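Probable molybdenum cofactor guanylyltransferase (Aquifex aeolicus, PDB 2E8B) probably transfers the GMP moiety of GTP to Mo-molybdopterin, with magnesium as cofactor, to form the Mo-molybdopterin guanine dinucleotide cofactor. Local coordinates at residues 84-87 against 88-92; 149-152 against 153-157; 174-177 against 178-181. All coordinates share one frame; numbering follows the deposited sequence.

Contact 1. Residues 84-87 against 88-92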
loop_
_atom_site.group_PDB
_atom_site.type_symbol
_atom_site.label_atom_id
_atom_site.label_comp_id
_atom_site.label_asym_id
_atom_site.label_seq_id
_atom_site.Cartn_x
_atom_site.Cartn_y
_atom_site.Cartn_z
ATOM N N SER A 84 1.630 3.548 9.676
ATOM C CA SER A 84 1.046 2.859 8.531
ATOM C C SER A 84 -0.458 2.673 8.666
ATOM O O SER A 84 -1.189 2.767 7.678
ATOM C CB SER A 84 1.721 1.502 8.338
ATOM O OG SER A 84 3.091 1.678 8.031
ATOM N N ILE A 85 -0.922 2.418 9.886
ATOM C CA ILE A 85 -2.350 2.203 10.099
ATOM C C ILE A 85 -3.145 3.466 9.783
ATOM O O ILE A 85 -4.308 3.392 9.392
ATOM C CB ILE A 85 -2.641 1.722 11.550
ATOM C CG1 ILE A 85 -4.082 1.209 11.643
ATOM C CG2 ILE A 85 -2.416 2.846 12.537
ATOM C CD1 ILE A 85 -4.425 0.560 12.977
ATOM N N ILE A 86 -2.512 4.626 9.936
ATOM C CA ILE A 86 -3.175 5.894 9.638
ATOM C C ILE A 86 -3.276 6.085 8.124
ATOM O O ILE A 86 -4.240 6.664 7.625
ATOM C CB ILE A 86 -2.421 7.074 10.287
ATOM C CG1 ILE A 86 -2.613 7.003 11.809
ATOM C CG2 ILE A 86 -2.929 8.399 9.724
ATOM C CD1 ILE A 86 -1.931 8.108 12.592
ATOM N N GLY A 87 -2.287 5.583 7.390
ATOM C CA GLY A 87 -2.338 5.691 5.941
ATOM C C GLY A 87 -3.439 4.772 5.425
ATOM O O GLY A 87 -4.150 5.095 4.466
ATOM N N LEU A 88 -3.577 3.619 6.074
ATOM C CA LEU A 88 -4.593 2.637 5.716
ATOM C C LEU A 88 -5.972 3.231 5.973
ATOM O O LEU A 88 -6.870 3.124 5.146
ATOM C CB LEU A 88 -4.403 1.367 6.549
ATOM C CG LEU A 88 -5.323 0.178 6.259
ATOM C CD1 LEU A 88 -5.130 -0.269 4.819
ATOM C CD2 LEU A 88 -5.006 -0.968 7.211
ATOM N N TYR A 89 -6.134 3.862 7.132
ATOM C CA TYR A 89 -7.398 4.491 7.493
ATOM C C TYR A 89 -7.756 5.538 6.438
ATOM O O TYR A 89 -8.885 5.588 5.948
ATOM C CB TYR A 89 -7.268 5.158 8.865
ATOM C CG TYR A 89 -8.375 6.137 9.194
ATOM C CD1 TYR A 89 -9.647 5.691 9.545
ATOM C CD2 TYR A 89 -8.153 7.513 9.130
ATOM C CE1 TYR A 89 -10.670 6.591 9.824
ATOM C CE2 TYR A 89 -9.173 8.423 9.403
ATOM C CZ TYR A 89 -10.426 7.951 9.749
ATOM O OH TYR A 89 -11.442 8.840 10.012
ATOM N N THR A 90 -6.779 6.367 6.087
ATOM C CA THR A 90 -6.994 7.417 5.101
ATOM C C THR A 90 -7.429 6.846 3.757
ATOM O O THR A 90 -8.305 7.398 3.098
ATOM C CB THR A 90 -5.719 8.253 4.911
ATOM O OG1 THR A 90 -5.364 8.849 6.164
ATOM C CG2 THR A 90 -5.943 9.353 3.875
ATOM N N ALA A 91 -6.821 5.733 3.356
ATOM C CA ALA A 91 -7.161 5.100 2.091
ATOM C C ALA A 91 -8.595 4.569 2.100
ATOM O O ALA A 91 -9.365 4.820 1.171
ATOM C CB ALA A 91 -6.190 3.953 1.808
ATOM N N LEU A 92 -8.949 3.840 3.155
ATOM C CA LEU A 92 -10.280 3.250 3.254
ATOM C C LEU A 92 -11.392 4.276 3.419
ATOM O O LEU A 92 -12.517 4.061 2.966
ATOM C CB LEU A 92 -10.311 2.234 4.390
ATOM C CG LEU A 92 -9.410 1.027 4.121
ATOM C CD1 LEU A 92 -9.425 0.097 5.313
ATOM C CD2 LEU A 92 -9.879 0.301 2.865
#
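Leu-88 N donates to Ser-84 O at 3.0 Å and Tyr-89 N to Ile-85 O at 2.9 Å, the first two of the four i to i+4 backbone bonds that join 84-87 to 88-92 at the start of the alpha helix 84-94; Thr-90 N to Ile-86 O and Ala-91 N to Gly-87 O are the next two. The one side chain that joins this backbone pattern is Thr-90. Its OG1 reaches back one turn and donates to Ile-86 O at 2.9 Å, on the same carbonyl oxygen that already accepts from Thr-90 N. The two donors arrive from opposite faces of the carbonyl plane, OG1 tilted 26° out of it and N 33°, which lets one oxygen take both. The torsion explains the reach: with chi1 at -60°, OG1 sits beside its own backbone N and anti to the carbonyl carbon. The Tyr-89 ring leads away from this turn. Beyond it, Ile-85 and Tyr-89 both pack on Ile-153 of helix 146-154, and Leu-88 packs on Leu-163 of helix 160-167 and on Tyr-141 of strand 140-142. Ile-86 touches Asp-77, a predicted GTP-binding residue, and Gly-87 comes close to Leu-20, another. This is consistent with helix 84-94 sitting between the probable nucleotide site of the GT-A-like domain and helices 146-154 and 160-167. Because the Thr-90 hydroxyl spends its proton on a main-chain carbonyl, a polar group on a buried residue is satisfied within the helix itself.

Contact 2. Residues 149-152 against 153-157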
loop_
_atom_site.group_PDB
_atom_site.type_symbol
_atom_site.label_atom_id
_atom_site.label_comp_id
_atom_site.label_asym_id
_atom_site.label_seq_id
_atom_site.Cartn_x
_atom_site.Cartn_y
_atom_site.Cartn_z
ATOM N N ILE A 149 -10.923 -0.294 12.217
ATOM C CA ILE A 149 -9.632 0.380 12.164
ATOM C C ILE A 149 -9.720 1.671 12.964
ATOM O O ILE A 149 -8.832 1.996 13.752
ATOM C CB ILE A 149 -9.237 0.711 10.709
ATOM C CG1 ILE A 149 -9.039 -0.582 9.918
ATOM C CG2 ILE A 149 -7.968 1.553 10.691
ATOM C CD1 ILE A 149 -8.641 -0.371 8.478
ATOM N N GLU A 150 -10.812 2.397 12.767
ATOM C CA GLU A 150 -11.020 3.655 13.462
ATOM C C GLU A 150 -11.089 3.426 14.968
ATOM O O GLU A 150 -10.578 4.223 15.756
ATOM C CB GLU A 150 -12.311 4.302 12.972
ATOM C CG GLU A 150 -12.436 5.751 13.352
ATOM C CD GLU A 150 -13.746 6.342 12.904
ATOM O OE1 GLU A 150 -14.004 6.373 11.680
ATOM O OE2 GLU A 150 -14.516 6.771 13.780
ATOM N N GLU A 151 -11.725 2.328 15.359
ATOM C CA GLU A 151 -11.869 1.975 16.764
ATOM C C GLU A 151 -10.514 1.725 17.424
ATOM O O GLU A 151 -10.230 2.245 18.504
ATOM C CB GLU A 151 -12.741 0.727 16.884
ATOM C CG GLU A 151 -13.001 0.257 18.299
ATOM C CD GLU A 151 -13.912 -0.952 18.326
ATOM O OE1 GLU A 151 -15.016 -0.871 17.748
ATOM O OE2 GLU A 151 -13.530 -1.983 18.919
ATOM N N ARG A 152 -9.675 0.924 16.773
ATOM C CA ARG A 152 -8.360 0.616 17.322
ATOM C C ARG A 152 -7.447 1.845 17.368
ATOM O O ARG A 152 -6.734 2.052 18.348
ATOM C CB ARG A 152 -7.704 -0.509 16.514
ATOM C CG ARG A 152 -8.496 -1.817 16.515
ATOM C CD ARG A 152 -7.659 -2.971 15.981
ATOM N NE ARG A 152 -6.638 -3.384 16.941
ATOM C CZ ARG A 152 -6.870 -4.183 17.977
ATOM N NH1 ARG A 152 -8.090 -4.664 18.186
ATOM N NH2 ARG A 152 -5.888 -4.495 18.807
ATOM N N ILE A 153 -7.466 2.661 16.318
ATOM C CA ILE A 153 -6.630 3.859 16.304
ATOM C C ILE A 153 -7.093 4.769 17.441
ATOM O O ILE A 153 -6.283 5.324 18.184
ATOM C CB ILE A 153 -6.735 4.613 14.958
ATOM C CG1 ILE A 153 -6.177 3.735 13.830
ATOM C CG2 ILE A 153 -5.962 5.925 15.028
ATOM C CD1 ILE A 153 -6.190 4.387 12.465
ATOM N N LYS A 154 -8.407 4.902 17.579
ATOM C CA LYS A 154 -8.986 5.729 18.632
ATOM C C LYS A 154 -8.513 5.231 19.997
ATOM O O LYS A 154 -8.233 6.030 20.896
ATOM C CB LYS A 154 -10.519 5.682 18.540
ATOM C CG LYS A 154 -11.251 6.627 19.486
ATOM C CD LYS A 154 -11.301 6.087 20.904
ATOM C CE LYS A 154 -12.165 4.839 20.984
ATOM N NZ LYS A 154 -13.563 5.117 20.553
ATOM N N LYS A 155 -8.411 3.914 20.150
ATOM C CA LYS A 155 -7.970 3.332 21.412
ATOM C C LYS A 155 -6.452 3.344 21.556
ATOM O O LYS A 155 -5.911 2.875 22.559
ATOM C CB LYS A 155 -8.503 1.907 21.559
ATOM C CG LYS A 155 -10.014 1.839 21.758
ATOM C CD LYS A 155 -10.493 0.402 21.843
ATOM C CE LYS A 155 -11.998 0.321 22.045
ATOM N NZ LYS A 155 -12.459 -1.096 22.103
ATOM N N GLY A 156 -5.771 3.866 20.541
ATOM C CA GLY A 156 -4.323 3.979 20.594
ATOM C C GLY A 156 -3.472 2.814 20.122
ATOM O O GLY A 156 -2.245 2.881 20.215
ATOM N N ASP A 157 -4.098 1.753 19.625
ATOM C CA ASP A 157 -3.355 0.588 19.144
ATOM C C ASP A 157 -3.134 0.757 17.644
ATOM O O ASP A 157 -4.042 0.531 16.846
ATOM C CB ASP A 157 -4.149 -0.693 19.414
ATOM C CG ASP A 157 -3.326 -1.960 19.200
ATOM O OD1 ASP A 157 -2.219 -1.884 18.613
ATOM O OD2 ASP A 157 -3.799 -3.039 19.615
HETATM O O HOH W 1 -10.981 -2.424 19.865
HETATM O O HOH W 2 -4.501 -2.070 15.961
#
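Arg-152 and Asp-157 make the closest side-chain contact here, a salt bridge in which NH2 donates to OD2 at 2.7 Å. The fit is skewed: OD2 lies 26° out of the guanidinium plane, NH2 comes from above the carboxylate plane, and the two planes are turned 59° apart. A bend at chi3 (73°) turns the arginine's tip toward the aspartate. Water 2 sits in plane at the guanidinium edge, accepting from Arg-152 NE at 2.7 Å and donating to Asp-157 O, so the arginine holds this one residue directly through the carboxylate and, by way of the water, through the main-chain O. On the neighbouring flank of the helix, Glu-151 and Lys-155 run side by side, and their salt bridge is weak, with OE2 and NZ 3.5 Å apart. Water 1 bridges the same two atoms. On the side facing helix 84-94, Ile-149 CG2 meets Ile-153 CD1 at 3.8 Å, the two isoleucines pointing the same way.

All this sits on the C-terminal end of helix 146-154, which finishes in a Schellman motif. Gly-156 takes positive phi, its N bonds to Ile-153 O at 2.8 Å, and Asp-157 N returns to Arg-152 O at 2.9 Å. That reversal brings the aspartate back alongside the arginine.

Further out, both partners are tied to neighbours: Arg-152 NH1 forms a salt bridge with Asp-166, and Asp-157 OD1 forms one with Arg-159. The side chain of Arg-152 touches Ala-162 and Leu-163 of helix 160-167, and Ile-149 packs on the same Leu-163.

Contact 3. Residues 174-177 against 178-181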
loop_
_atom_site.group_PDB
_atom_site.type_symbol
_atom_site.label_atom_id
_atom_site.label_comp_id
_atom_site.label_asym_id
_atom_site.label_seq_id
_atom_site.Cartn_x
_atom_site.Cartn_y
_atom_site.Cartn_z
ATOM N N ILE A 174 3.296 -15.806 -1.846
ATOM C CA ILE A 174 3.885 -15.326 -3.086
ATOM C C ILE A 174 4.757 -16.379 -3.740
ATOM O O ILE A 174 5.620 -16.973 -3.092
ATOM C CB ILE A 174 4.718 -14.049 -2.844
ATOM C CG1 ILE A 174 3.803 -12.934 -2.328
ATOM C CG2 ILE A 174 5.417 -13.619 -4.126
ATOM C CD1 ILE A 174 2.630 -12.615 -3.251
ATOM N N PRO A 175 4.523 -16.640 -5.038
ATOM C CA PRO A 175 5.307 -17.630 -5.775
ATOM C C PRO A 175 6.786 -17.300 -5.664
ATOM O O PRO A 175 7.173 -16.132 -5.663
ATOM C CB PRO A 175 4.793 -17.489 -7.200
ATOM C CG PRO A 175 3.351 -17.142 -7.002
ATOM C CD PRO A 175 3.417 -16.123 -5.866
ATOM N N GLU A 176 7.605 -18.341 -5.571
ATOM C CA GLU A 176 9.047 -18.189 -5.442
ATOM C C GLU A 176 9.670 -17.126 -6.345
ATOM O O GLU A 176 10.446 -16.289 -5.878
ATOM C CB GLU A 176 9.730 -19.540 -5.690
ATOM C CG GLU A 176 11.247 -19.483 -5.840
ATOM C CD GLU A 176 11.954 -18.856 -4.653
ATOM O OE1 GLU A 176 11.366 -18.805 -3.555
ATOM O OE2 GLU A 176 13.114 -18.427 -4.817
ATOM N N GLU A 177 9.321 -17.139 -7.627
ATOM C CA GLU A 177 9.909 -16.183 -8.553
ATOM C C GLU A 177 9.420 -14.744 -8.442
ATOM O O GLU A 177 9.886 -13.876 -9.173
ATOM C CB GLU A 177 9.769 -16.697 -9.989
ATOM C CG GLU A 177 10.604 -17.958 -10.226
ATOM C CD GLU A 177 10.868 -18.235 -11.693
ATOM O OE1 GLU A 177 11.204 -17.284 -12.429
ATOM O OE2 GLU A 177 10.758 -19.409 -12.106
ATOM N N LEU A 178 8.501 -14.488 -7.515
ATOM C CA LEU A 178 7.988 -13.137 -7.317
ATOM C C LEU A 178 8.310 -12.630 -5.917
ATOM O O LEU A 178 8.008 -11.491 -5.579
ATOM C CB LEU A 178 6.470 -13.092 -7.526
ATOM C CG LEU A 178 5.958 -13.243 -8.960
ATOM C CD1 LEU A 178 4.441 -13.130 -8.969
ATOM C CD2 LEU A 178 6.577 -12.172 -9.842
ATOM N N ARG A 179 8.933 -13.470 -5.099
ATOM C CA ARG A 179 9.244 -13.051 -3.738
ATOM C C ARG A 179 10.181 -11.851 -3.677
ATOM O O ARG A 179 10.036 -10.992 -2.808
ATOM C CB ARG A 179 9.823 -14.226 -2.949
ATOM C CG ARG A 179 8.762 -15.259 -2.556
ATOM C CD ARG A 179 9.370 -16.607 -2.225
ATOM N NE ARG A 179 10.315 -16.562 -1.113
ATOM C CZ ARG A 179 9.992 -16.750 0.162
ATOM N NH1 ARG A 179 8.737 -17.000 0.510
ATOM N NH2 ARG A 179 10.933 -16.707 1.095
ATOM N N TYR A 180 11.123 -11.774 -4.609
ATOM C CA TYR A 180 12.068 -10.661 -4.614
ATOM C C TYR A 180 11.386 -9.323 -4.899
ATOM O O TYR A 180 11.927 -8.267 -4.572
ATOM C CB TYR A 180 13.176 -10.916 -5.647
ATOM C CG TYR A 180 12.792 -10.583 -7.070
ATOM C CD1 TYR A 180 12.052 -11.477 -7.841
ATOM C CD2 TYR A 180 13.159 -9.364 -7.645
ATOM C CE1 TYR A 180 11.684 -11.167 -9.149
ATOM C CE2 TYR A 180 12.799 -9.047 -8.951
ATOM C CZ TYR A 180 12.060 -9.953 -9.697
ATOM O OH TYR A 180 11.697 -9.653 -10.989
ATOM N N THR A 181 10.195 -9.367 -5.490
ATOM C CA THR A 181 9.485 -8.137 -5.819
ATOM C C THR A 181 8.967 -7.423 -4.578
ATOM O O THR A 181 8.468 -6.301 -4.668
ATOM C CB THR A 181 8.287 -8.401 -6.767
ATOM O OG1 THR A 181 7.274 -9.142 -6.076
ATOM C CG2 THR A 181 8.744 -9.187 -7.993
HETATM O O HOH W 3 6.373 -16.820 -0.515
#
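Leu-178 N donates to Pro-175 O at 2.8 Å, the shortest hydrogen bond between residues 174-177 and 178-181, arriving 43° out of the carbonyl plane. Arg-179 N follows with a longer bond to Glu-176 O, 3.3 Å. Leu-178 O in turn takes two donors from one residue, Thr-181 N at 3.0 Å and Thr-181 OG1 at a very short 2.5 Å; that hydroxyl also bonds to Thr-114 OG1. Glu-176 and Arg-179 meet by charge alone: OE1 stands 3.5 Å from NE, too far out of the guanidinium plane for any N-H to be aimed at it. The stronger partner of the arginine is Glu-132, which NH2 engages in a salt bridge. At the guanidinium edge, in plane, water 3 accepts from Arg-179 NH1 at 2.6 Å and lies within hydrogen-bonding distance of Ile-174 O.

Around these bonds Ile-174 CG2 presses on Leu-178 CB at 3.6 Å, the two side chains crossing at about a right angle. Tyr-180 turns its edge to the backbone, with CE1 3.3 Å from Glu-177 O in the ring plane. Outside the turn, Leu-178 packs on Thr-114 and Pro-175 on Tyr-117, both of helix 112-120. The backbone makes two overlapping type I beta turns after strand 170-173, leading into the short 3-10 segment at 180-181.

How the contacts relate
Contacts 1 and 2 are neighbours, their centres about 11 Å apart, and they touch directly: Leu-92 CD1 packs on Ile-149 CD1 at 3.3 Å and Tyr-89 CE1 on Glu-150 OE1 at 3.8 Å, joining helix 84-94 to helix 146-154. Contact 1 is the one nearer the predicted GTP site, the side chain of Ile-86 being about 4 Å from that of Asp-77; in contact 2, the side chain of Ile-153 is about 9 Å from that of Asp-77. Contact 3 lies across the chain's centre from both and away from the predicted GTP and magnesium sites, its centre about 26 Å from that of contact 1 and about 33 Å from that of contact 2.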